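Long-range contacts in beta-L-arabinobiosidase (Bacteroides thetaiotaomicron, PDB 5MQR), which probably hydrolyses glycosidic bonds of plant pectin as a beta-L-arabinobiosidase and may also have exo-alpha-sialidase activity: residues 715-720 and 758-763; 721-726 and 1058-1063; 731-736 and 771-776. All coordinates share one frame; numbering follows the deposited sequence.

Contact 1. Residues 715-720 and 758-763; sequences HIYESR and VLARYM
R720 reaches across to A760 with its guanidinium: NH1 donates to the backbone A760 O over 2.8 Å, with an N-H...O angle of 154°. The oxygen lies in the guanidinium plane, yet seen from the acceptor the donor stands above the carbonyl plane, not on a lone pair. The torsions explain the reach: CG of R720 sits between the backbone N and the carbonyl carbon (chi1 69°), and the chain then runs extended to NE, which donates to Y717 O at 3.2 Å. Bonds on NE and NH1 fix the rotation of the group, with Y717 CD2 over one of its faces; NH2 forms a salt bridge with D1023. The two helices, 712-719 and 754-765, run almost parallel here, their short axes 7° apart and 8.9 Å at closest approach, in keeping with the helical glycosidase domain of the MGH1-like family. The small A760 side chain lies over one face of the Y717 ring, its CB 3.9 Å from the ring centroid in a CH-pi contact displaced toward the rim, while Y717 OH bonds to D756. The side chains of I716 and R761 cross at about a right angle, CG2 of I716 coming 4.1 Å from CB of R761. R761 CG packs 3.8 Å from R720 CB, and the extended R761 chain carries NE to a water that also donates to R720 O; NH1 of R761 forms a salt bridge with D729.

Contact 2. Residues 721-726 and 1058-1063; sequences WLRDPK and NVLYHG
R723 has its guanidinium sandwiched between two side chains of a single strand: OD1 of N1058 lies over one face and CB of L1060 over the opposite one. The strand, 1053-1061, belongs to the antiparallel sheet of the C-terminal domain related to glycoside hydrolase family 65, and N1058 and V1059 together face L1066 in a G1 beta bulge; N1058 has the positive phi of 62° that fits such a bulge. The loop 721-726, which joins helix 712-719 to helix 726-737, meets the sheet at this irregularity, since its R723 contacts N1058, a residue of the bulge. The R723 chain is bent at chi3 (62°), which turns the guanidinium against N1058, so that its plane and the amide plane are only 6° apart. OD1 of N1058 is 3.2 Å from NH1 of R723, but the angle is too poor for a hydrogen bond, and this oxygen bonds instead to S617. The bond across the contact is made to the backbone: NH1 of R723 donates to N1058 O at 2.9 Å, the oxygen near the guanidinium plane but the donor well above the carbonyl plane. NH2 of R723 is taken by N1065, on the neighbouring strand 1064-1071. L1060 packs against the other side of the arginine, its CB 3.7 Å from NH1 of R723, and its CD2 touches the backbone R723 O. W721 adds an apolar patch beside V1059, the two side chains pointing the same way, while NE1 of W721 bonds to D1023. One water joins the two backbones, donating to W721 O at 2.7 Å and accepting from L1060 N at 2.9 Å.

Contact 3. Residues 731-736 and 771-776; sequences IIHTWY and MLDMTK
Y736 and M774, a selenomethionine, carry the apolar part of this contact. M774 CE lies over the face of the Y736 ring, 3.5 Å from its centroid and 18° off the normal, a CH-pi contact; SE stands obliquely to the same ring at 5.0 Å from the centroid, a Met-aromatic pairing. Bends at chi2 (-63°) and chi3 bring the methyl there, and I732 CG2 packs 3.8 Å from M774 CE. At the H733 ring SE comes instead to the edge, 3.9 Å from CD2. The polar part is indirect: one water lies 2.7 Å from H733 NE2 and donates to D773 OD2, which also forms a salt bridge with R737. The contact joins helices 726-737 and 768-788 of the glycosidase domain, whose short axes stand 11.8 Å apart and cross at 16°. Replacing Y736 by an alanine is likely to leave the M774 methyl without the ring face it rests on, open a gap between the helices and deprive E781 of its hydroxyl partner. At this spacing the long M774 side chain, bent at chi2 and chi3, does the bridging, with contacts that are mainly dispersive, while the water-linked H733 and D773 form the polar margin.

In the fold
Contacts 1 and 3 join four helices of the MGH1-like domain, their centres about 12 Å apart. Helix 726-737 lies against helix 712-719 where I732 CG1 comes 4.1 Å from I716 CD1, and Y762 CB packs 4.0 Å from M771 CG, so the two contacts pack against each other at both places. Contact 2, its centre about 11 Å from that of contact 1, ties the loop between helices 712-719 and 726-737 to the C-terminal sheet; a probable hydrogen bond from H1062 NE2 to M763 O (2.8 Å) links it to contact 1. D1023 serves both, receiving R720 and W721. Contact 3 is nested within the chain loop closed by contact 2, with nearest atoms about 5 Å apart.

Contact 1. Residues 715-720 and 758-763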
loop_
_atom_site.group_PDB
_atom_site.type_symbol
_atom_site.label_atom_id
_atom_site.label_comp_id
_atom_site.label_asym_id
_atom_site.label_seq_id
_atom_site.Cartn_x
_atom_site.Cartn_y
_atom_site.Cartn_z
ATOM N N HIS A 715 -3.311 -12.738 30.555
ATOM C CA HIS A 715 -1.917 -12.283 30.369
ATOM C C HIS A 715 -1.257 -12.942 29.162
ATOM O O HIS A 715 -0.581 -12.281 28.379
ATOM C CB HIS A 715 -1.042 -12.506 31.611
ATOM C CG HIS A 715 -1.507 -11.747 32.814
ATOM N ND1 HIS A 715 -1.106 -12.063 34.092
ATOM C CD2 HIS A 715 -2.380 -10.712 32.935
ATOM C CE1 HIS A 715 -1.694 -11.238 34.947
ATOM N NE2 HIS A 715 -2.468 -10.405 34.268
ATOM N N ILE A 716 -1.479 -14.240 29.010
ATOM C CA ILE A 716 -0.876 -14.989 27.917
ATOM C C ILE A 716 -1.554 -14.649 26.599
ATOM O O ILE A 716 -0.874 -14.470 25.585
ATOM C CB ILE A 716 -0.900 -16.502 28.186
ATOM C CG1 ILE A 716 -0.040 -16.808 29.414
ATOM C CG2 ILE A 716 -0.399 -17.273 26.978
ATOM C CD1 ILE A 716 -0.278 -18.168 30.022
ATOM N N TYR A 717 -2.881 -14.586 26.602
ATOM C CA TYR A 717 -3.628 -14.262 25.369
ATOM C C TYR A 717 -3.256 -12.868 24.834
ATOM O O TYR A 717 -3.162 -12.673 23.620
ATOM C CB TYR A 717 -5.142 -14.384 25.556
ATOM C CG TYR A 717 -5.764 -15.739 25.180
ATOM C CD1 TYR A 717 -5.662 -16.851 26.007
ATOM C CD2 TYR A 717 -6.512 -15.879 23.999
ATOM C CE1 TYR A 717 -6.258 -18.054 25.660
ATOM C CE2 TYR A 717 -7.107 -17.067 23.655
ATOM C CZ TYR A 717 -6.972 -18.164 24.476
ATOM O OH TYR A 717 -7.565 -19.354 24.077
ATOM N N GLU A 718 -3.031 -11.909 25.730
ATOM C CA GLU A 718 -2.613 -10.580 25.321
ATOM C C GLU A 718 -1.149 -10.548 24.927
ATOM O O GLU A 718 -0.803 -9.983 23.888
ATOM C CB GLU A 718 -2.842 -9.553 26.417
ATOM C CG GLU A 718 -2.734 -8.088 25.961
ATOM C CD GLU A 718 -4.046 -7.526 25.418
ATOM O OE1 GLU A 718 -4.913 -8.325 24.985
ATOM O OE2 GLU A 718 -4.220 -6.281 25.439
ATOM N N SER A 719 -0.297 -11.130 25.758
ATOM C CA SER A 719 1.140 -11.006 25.585
ATOM C C SER A 719 1.703 -11.862 24.464
ATOM O O SER A 719 2.854 -11.680 24.079
ATOM C CB SER A 719 1.866 -11.322 26.882
ATOM O OG SER A 719 1.404 -10.469 27.926
ATOM N N ARG A 720 0.910 -12.794 23.931
ATOM C CA ARG A 720 1.406 -13.686 22.878
ATOM C C ARG A 720 1.763 -12.932 21.595
ATOM O O ARG A 720 2.483 -13.476 20.766
ATOM C CB ARG A 720 0.427 -14.825 22.591
ATOM C CG ARG A 720 -0.878 -14.389 21.931
ATOM C CD ARG A 720 -1.858 -15.549 21.838
ATOM N NE ARG A 720 -3.206 -15.088 21.480
ATOM C CZ ARG A 720 -4.136 -15.826 20.865
ATOM N NH1 ARG A 720 -3.873 -17.070 20.482
ATOM N NH2 ARG A 720 -5.336 -15.300 20.596
ATOM N N VAL A 758 -1.506 -21.581 26.897
ATOM C CA VAL A 758 -0.206 -21.972 26.356
ATOM C C VAL A 758 -0.321 -22.505 24.916
ATOM O O VAL A 758 0.514 -22.154 24.072
ATOM C CB VAL A 758 0.537 -22.969 27.278
ATOM C CG1 VAL A 758 1.713 -23.633 26.560
ATOM C CG2 VAL A 758 1.029 -22.237 28.504
ATOM N N LEU A 759 -1.324 -23.328 24.625
ATOM C CA LEU A 759 -1.572 -23.712 23.249
ATOM C C LEU A 759 -1.923 -22.466 22.372
ATOM O O LEU A 759 -1.415 -22.345 21.245
ATOM C CB LEU A 759 -2.646 -24.791 23.162
ATOM C CG LEU A 759 -2.966 -25.303 21.751
ATOM C CD1 LEU A 759 -1.731 -25.929 21.118
ATOM C CD2 LEU A 759 -4.126 -26.285 21.781
ATOM N N ALA A 760 -2.727 -21.531 22.897
ATOM C CA ALA A 760 -3.046 -20.286 22.161
ATOM C C ALA A 760 -1.777 -19.488 21.802
ATOM O O ALA A 760 -1.697 -18.885 20.728
ATOM C CB ALA A 760 -3.988 -19.411 22.968
ATOM N N ARG A 761 -0.793 -19.491 22.709
ATOM C CA ARG A 761 0.470 -18.840 22.442
ATOM C C ARG A 761 1.165 -19.518 21.292
ATOM O O ARG A 761 1.612 -18.839 20.379
ATOM C CB ARG A 761 1.403 -18.829 23.645
ATOM C CG ARG A 761 2.525 -17.822 23.469
ATOM C CD ARG A 761 3.769 -18.206 24.213
ATOM N NE ARG A 761 4.853 -17.305 23.853
ATOM C CZ ARG A 761 6.065 -17.320 24.392
ATOM N NH1 ARG A 761 6.380 -18.186 25.332
ATOM N NH2 ARG A 761 6.970 -16.443 23.979
ATOM N N TYR A 762 1.260 -20.842 21.352
ATOM C CA TYR A 762 1.843 -21.630 20.272
ATOM C C TYR A 762 1.188 -21.377 18.905
ATOM O O TYR A 762 1.885 -21.258 17.908
ATOM C CB TYR A 762 1.861 -23.137 20.613
ATOM C CG TYR A 762 2.245 -23.991 19.437
ATOM C CD1 TYR A 762 3.562 -24.023 18.985
ATOM C CD2 TYR A 762 1.277 -24.736 18.733
ATOM C CE1 TYR A 762 3.920 -24.779 17.857
ATOM C CE2 TYR A 762 1.621 -25.499 17.627
ATOM C CZ TYR A 762 2.947 -25.516 17.197
ATOM O OH TYR A 762 3.299 -26.268 16.124
HETATM N N MSE A 763 -0.124 -21.259 18.870
HETATM C CA MSE A 763 -0.848 -20.949 17.632
HETATM C C MSE A 763 -0.519 -19.597 17.023
HETATM O O MSE A 763 -0.760 -19.383 15.842
HETATM C CB MSE A 763 -2.359 -21.025 17.856
HETATM C CG MSE A 763 -2.845 -22.477 17.928
HETATM SE SE MSE A 763 -4.731 -22.540 18.591
HETATM C CE MSE A 763 -5.511 -23.100 16.899
HETATM O O HOH W 1 4.129 -15.452 21.680
#

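Contact 2. Residues 721-726 and 1058-1063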
loop_
_atom_site.group_PDB
_atom_site.type_symbol
_atom_site.label_atom_id
_atom_site.label_comp_id
_atom_site.label_asym_id
_atom_site.label_seq_id
_atom_site.Cartn_x
_atom_site.Cartn_y
_atom_site.Cartn_z
ATOM N N TRP A 721 1.276 -11.690 21.455
ATOM C CA TRP A 721 1.528 -10.846 20.281
ATOM C C TRP A 721 2.809 -10.033 20.332
ATOM O O TRP A 721 3.191 -9.427 19.328
ATOM C CB TRP A 721 0.324 -9.919 20.017
ATOM C CG TRP A 721 -0.914 -10.698 19.810
ATOM C CD1 TRP A 721 -1.917 -10.884 20.716
ATOM C CD2 TRP A 721 -1.271 -11.469 18.655
ATOM N NE1 TRP A 721 -2.885 -11.689 20.188
ATOM C CE2 TRP A 721 -2.510 -12.074 18.927
ATOM C CE3 TRP A 721 -0.664 -11.704 17.413
ATOM C CZ2 TRP A 721 -3.155 -12.899 18.017
ATOM C CZ3 TRP A 721 -1.306 -12.526 16.505
ATOM C CH2 TRP A 721 -2.553 -13.115 16.814
ATOM N N LEU A 722 3.465 -10.009 21.490
ATOM C CA LEU A 722 4.724 -9.303 21.651
ATOM C C LEU A 722 5.799 -10.044 20.876
ATOM O O LEU A 722 5.941 -11.257 21.002
ATOM C CB LEU A 722 5.124 -9.201 23.122
ATOM C CG LEU A 722 4.172 -8.489 24.073
ATOM C CD1 LEU A 722 4.737 -8.589 25.474
ATOM C CD2 LEU A 722 3.911 -7.048 23.665
ATOM N N ARG A 723 6.586 -9.301 20.110
ATOM C CA ARG A 723 7.483 -9.894 19.123
ATOM C C ARG A 723 8.711 -10.533 19.761
ATOM O O ARG A 723 9.176 -11.547 19.279
ATOM C CB ARG A 723 7.905 -8.845 18.082
ATOM C CG ARG A 723 6.766 -8.357 17.167
ATOM C CD ARG A 723 7.263 -7.289 16.188
ATOM N NE ARG A 723 8.290 -7.900 15.346
ATOM C CZ ARG A 723 8.071 -8.521 14.191
ATOM N NH1 ARG A 723 6.847 -8.579 13.656
ATOM N NH2 ARG A 723 9.089 -9.094 13.566
ATOM N N ASP A 724 9.256 -9.930 20.822
ATOM C CA ASP A 724 10.414 -10.509 21.492
ATOM C C ASP A 724 9.907 -11.606 22.448
ATOM O O ASP A 724 9.205 -11.311 23.411
ATOM C CB ASP A 724 11.225 -9.445 22.225
ATOM C CG ASP A 724 12.555 -9.962 22.761
ATOM O OD1 ASP A 724 12.769 -11.177 22.892
ATOM O OD2 ASP A 724 13.404 -9.116 23.089
ATOM N N PRO A 725 10.264 -12.871 22.173
ATOM C CA PRO A 725 9.678 -13.941 22.969
ATOM C C PRO A 725 10.195 -14.032 24.392
ATOM O O PRO A 725 9.581 -14.751 25.187
ATOM C CB PRO A 725 10.047 -15.218 22.187
ATOM C CG PRO A 725 11.290 -14.859 21.441
ATOM C CD PRO A 725 11.142 -13.398 21.099
ATOM N N LYS A 726 11.292 -13.347 24.732
ATOM C CA LYS A 726 11.909 -13.564 26.050
ATOM C C LYS A 726 10.998 -13.202 27.222
ATOM O O LYS A 726 11.057 -13.863 28.242
ATOM C CB LYS A 726 13.276 -12.873 26.182
ATOM C CG LYS A 726 13.205 -11.359 26.313
ATOM C CD LYS A 726 14.596 -10.738 26.400
ATOM C CE LYS A 726 14.463 -9.232 26.590
ATOM N NZ LYS A 726 15.749 -8.512 26.479
ATOM N N ASN A 1058 3.110 -5.457 11.211
ATOM C CA ASN A 1058 4.222 -5.866 12.045
ATOM C C ASN A 1058 3.828 -7.014 12.971
ATOM O O ASN A 1058 4.364 -7.114 14.075
ATOM C CB ASN A 1058 4.782 -4.676 12.863
ATOM C CG ASN A 1058 6.235 -4.883 13.288
ATOM O OD1 ASN A 1058 6.983 -5.574 12.622
ATOM N ND2 ASN A 1058 6.625 -4.291 14.390
ATOM N N VAL A 1059 2.935 -7.890 12.515
ATOM C CA VAL A 1059 2.504 -9.004 13.348
ATOM C C VAL A 1059 3.506 -10.149 13.163
ATOM O O VAL A 1059 3.756 -10.571 12.018
ATOM C CB VAL A 1059 1.096 -9.493 12.950
ATOM C CG1 VAL A 1059 0.706 -10.748 13.741
ATOM C CG2 VAL A 1059 0.062 -8.397 13.145
ATOM N N LEU A 1060 4.064 -10.666 14.258
ATOM C CA LEU A 1060 4.886 -11.876 14.189
ATOM C C LEU A 1060 3.994 -13.071 14.417
ATOM O O LEU A 1060 3.511 -13.303 15.520
ATOM C CB LEU A 1060 6.021 -11.858 15.207
ATOM C CG LEU A 1060 7.102 -12.947 15.050
ATOM C CD1 LEU A 1060 7.767 -12.881 13.671
ATOM C CD2 LEU A 1060 8.144 -12.774 16.142
ATOM N N TYR A 1061 3.755 -13.821 13.353
ATOM C CA TYR A 1061 2.837 -14.953 13.374
ATOM C C TYR A 1061 3.531 -16.101 12.662
ATOM O O TYR A 1061 3.809 -15.990 11.467
ATOM C CB TYR A 1061 1.528 -14.581 12.652
ATOM C CG TYR A 1061 0.524 -15.713 12.600
ATOM C CD1 TYR A 1061 -0.349 -15.955 13.675
ATOM C CD2 TYR A 1061 0.446 -16.571 11.490
ATOM C CE1 TYR A 1061 -1.271 -17.001 13.639
ATOM C CE2 TYR A 1061 -0.470 -17.614 11.450
ATOM C CZ TYR A 1061 -1.324 -17.828 12.527
ATOM O OH TYR A 1061 -2.222 -18.857 12.508
ATOM N N HIS A 1062 3.810 -17.186 13.380
ATOM C CA HIS A 1062 4.449 -18.377 12.796
ATOM C C HIS A 1062 5.804 -18.082 12.100
ATOM O O HIS A 1062 6.130 -18.645 11.043
ATOM C CB HIS A 1062 3.488 -19.087 11.812
ATOM C CG HIS A 1062 2.344 -19.777 12.473
ATOM N ND1 HIS A 1062 1.914 -21.023 12.088
ATOM C CD2 HIS A 1062 1.538 -19.398 13.489
ATOM C CE1 HIS A 1062 0.895 -21.386 12.840
ATOM N NE2 HIS A 1062 0.650 -20.418 13.702
ATOM N N GLY A 1063 6.602 -17.220 12.715
ATOM C CA GLY A 1063 7.901 -16.854 12.143
ATOM C C GLY A 1063 7.881 -15.960 10.923
ATOM O O GLY A 1063 8.906 -15.739 10.342
HETATM O O HOH W 2 2.876 -10.621 16.893
#

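Contact 3. Residues 731-736 and 771-776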
loop_
_atom_site.group_PDB
_atom_site.type_symbol
_atom_site.label_atom_id
_atom_site.label_comp_id
_atom_site.label_asym_id
_atom_site.label_seq_id
_atom_site.Cartn_x
_atom_site.Cartn_y
_atom_site.Cartn_z
ATOM N N ILE A 731 7.918 -15.162 31.873
ATOM C CA ILE A 731 6.681 -14.993 32.641
ATOM C C ILE A 731 6.016 -16.322 32.938
ATOM O O ILE A 731 5.627 -16.571 34.072
ATOM C CB ILE A 731 5.677 -14.056 31.932
ATOM C CG1 ILE A 731 6.146 -12.602 32.041
ATOM C CG2 ILE A 731 4.278 -14.167 32.524
ATOM C CD1 ILE A 731 5.600 -11.714 30.927
ATOM N N ILE A 732 5.865 -17.142 31.909
ATOM C CA ILE A 732 5.335 -18.487 32.042
ATOM C C ILE A 732 6.274 -19.364 32.882
ATOM O O ILE A 732 5.818 -19.995 33.846
ATOM C CB ILE A 732 5.042 -19.117 30.653
ATOM C CG1 ILE A 732 3.855 -18.389 30.021
ATOM C CG2 ILE A 732 4.743 -20.618 30.747
ATOM C CD1 ILE A 732 3.690 -18.671 28.555
ATOM N N HIS A 733 7.564 -19.403 32.554
ATOM C CA HIS A 733 8.480 -20.253 33.329
ATOM C C HIS A 733 8.527 -19.834 34.799
ATOM O O HIS A 733 8.623 -20.677 35.664
ATOM C CB HIS A 733 9.880 -20.314 32.714
ATOM C CG HIS A 733 9.942 -21.099 31.432
ATOM N ND1 HIS A 733 11.003 -21.009 30.550
ATOM C CD2 HIS A 733 9.058 -21.958 30.867
ATOM C CE1 HIS A 733 10.772 -21.784 29.504
ATOM N NE2 HIS A 733 9.603 -22.374 29.676
ATOM N N THR A 734 8.395 -18.541 35.073
ATOM C CA THR A 734 8.358 -18.041 36.443
ATOM C C THR A 734 7.170 -18.634 37.237
ATOM O O THR A 734 7.351 -19.072 38.372
ATOM C CB THR A 734 8.306 -16.508 36.434
ATOM O OG1 THR A 734 9.555 -15.994 35.952
ATOM C CG2 THR A 734 8.019 -15.955 37.808
ATOM N N TRP A 735 5.977 -18.655 36.629
ATOM C CA TRP A 735 4.809 -19.279 37.252
ATOM C C TRP A 735 5.025 -20.760 37.523
ATOM O O TRP A 735 4.659 -21.230 38.603
ATOM C CB TRP A 735 3.514 -19.094 36.432
ATOM C CG TRP A 735 2.826 -17.816 36.673
ATOM C CD1 TRP A 735 2.676 -16.793 35.789
ATOM C CD2 TRP A 735 2.198 -17.395 37.887
ATOM N NE1 TRP A 735 1.989 -15.761 36.371
ATOM C CE2 TRP A 735 1.697 -16.098 37.668
ATOM C CE3 TRP A 735 2.010 -17.986 39.133
ATOM C CZ2 TRP A 735 1.004 -15.390 38.652
ATOM C CZ3 TRP A 735 1.335 -17.277 40.113
ATOM C CH2 TRP A 735 0.825 -16.004 39.858
ATOM N N TYR A 736 5.614 -21.485 36.572
ATOM C CA TYR A 736 5.657 -22.962 36.662
ATOM C C TYR A 736 6.936 -23.536 37.272
ATOM O O TYR A 736 6.936 -24.674 37.748
ATOM C CB TYR A 736 5.381 -23.599 35.299
ATOM C CG TYR A 736 3.937 -23.452 34.885
ATOM C CD1 TYR A 736 3.502 -22.339 34.170
ATOM C CD2 TYR A 736 2.992 -24.423 35.221
ATOM C CE1 TYR A 736 2.167 -22.193 33.798
ATOM C CE2 TYR A 736 1.658 -24.282 34.859
ATOM C CZ TYR A 736 1.251 -23.174 34.137
ATOM O OH TYR A 736 -0.058 -23.031 33.776
HETATM N N MSE A 771 6.516 -25.015 23.707
HETATM C CA MSE A 771 5.255 -25.699 23.988
HETATM C C MSE A 771 5.522 -27.126 24.422
HETATM O O MSE A 771 5.027 -27.525 25.454
HETATM C CB MSE A 771 4.324 -25.609 22.778
HETATM C CG MSE A 771 2.939 -26.258 22.920
HETATM SE SE MSE A 771 3.096 -28.180 22.470
HETATM C CE MSE A 771 3.446 -27.999 20.531
ATOM N N LEU A 772 6.308 -27.897 23.674
ATOM C CA LEU A 772 6.583 -29.312 24.018
ATOM C C LEU A 772 7.221 -29.441 25.402
ATOM O O LEU A 772 6.841 -30.327 26.196
ATOM C CB LEU A 772 7.466 -29.995 22.967
ATOM C CG LEU A 772 6.871 -30.191 21.550
ATOM C CD1 LEU A 772 7.902 -30.697 20.540
ATOM C CD2 LEU A 772 5.690 -31.145 21.580
ATOM N N ASP A 773 8.150 -28.530 25.703
ATOM C CA ASP A 773 8.826 -28.498 27.008
ATOM C C ASP A 773 7.915 -28.127 28.203
ATOM O O ASP A 773 8.243 -28.455 29.327
ATOM C CB ASP A 773 10.049 -27.561 26.938
ATOM C CG ASP A 773 10.775 -27.431 28.266
ATOM O OD1 ASP A 773 11.545 -28.347 28.644
ATOM O OD2 ASP A 773 10.540 -26.403 28.939
HETATM N N MSE A 774 6.797 -27.445 27.949
HETATM C CA MSE A 774 5.816 -27.050 28.991
HETATM C C MSE A 774 4.723 -28.077 29.263
HETATM O O MSE A 774 3.949 -27.924 30.207
HETATM C CB MSE A 774 5.140 -25.716 28.596
HETATM C CG MSE A 774 5.910 -24.498 29.105
HETATM SE SE MSE A 774 5.999 -24.422 31.066
HETATM C CE MSE A 774 4.063 -24.276 31.450
ATOM N N THR A 775 4.662 -29.123 28.437
ATOM C CA THR A 775 3.590 -30.134 28.466
ATOM C C THR A 775 3.451 -30.831 29.843
ATOM O O THR A 775 2.352 -30.871 30.394
ATOM C CB THR A 775 3.771 -31.106 27.252
ATOM O OG1 THR A 775 3.216 -30.479 26.078
ATOM C CG2 THR A 775 3.149 -32.414 27.437
ATOM N N LYS A 776 4.546 -31.344 30.399
ATOM C CA LYS A 776 4.497 -32.002 31.706
ATOM C C LYS A 776 4.008 -31.079 32.812
ATOM O O LYS A 776 3.183 -31.486 33.618
ATOM C CB LYS A 776 5.858 -32.579 32.098
ATOM C CG LYS A 776 6.258 -33.769 31.249
ATOM C CD LYS A 776 7.507 -34.462 31.798
ATOM C CE LYS A 776 8.254 -35.228 30.710
ATOM N NZ LYS A 776 8.899 -36.446 31.288
HETATM O O HOH W 3 9.162 -24.413 27.923
#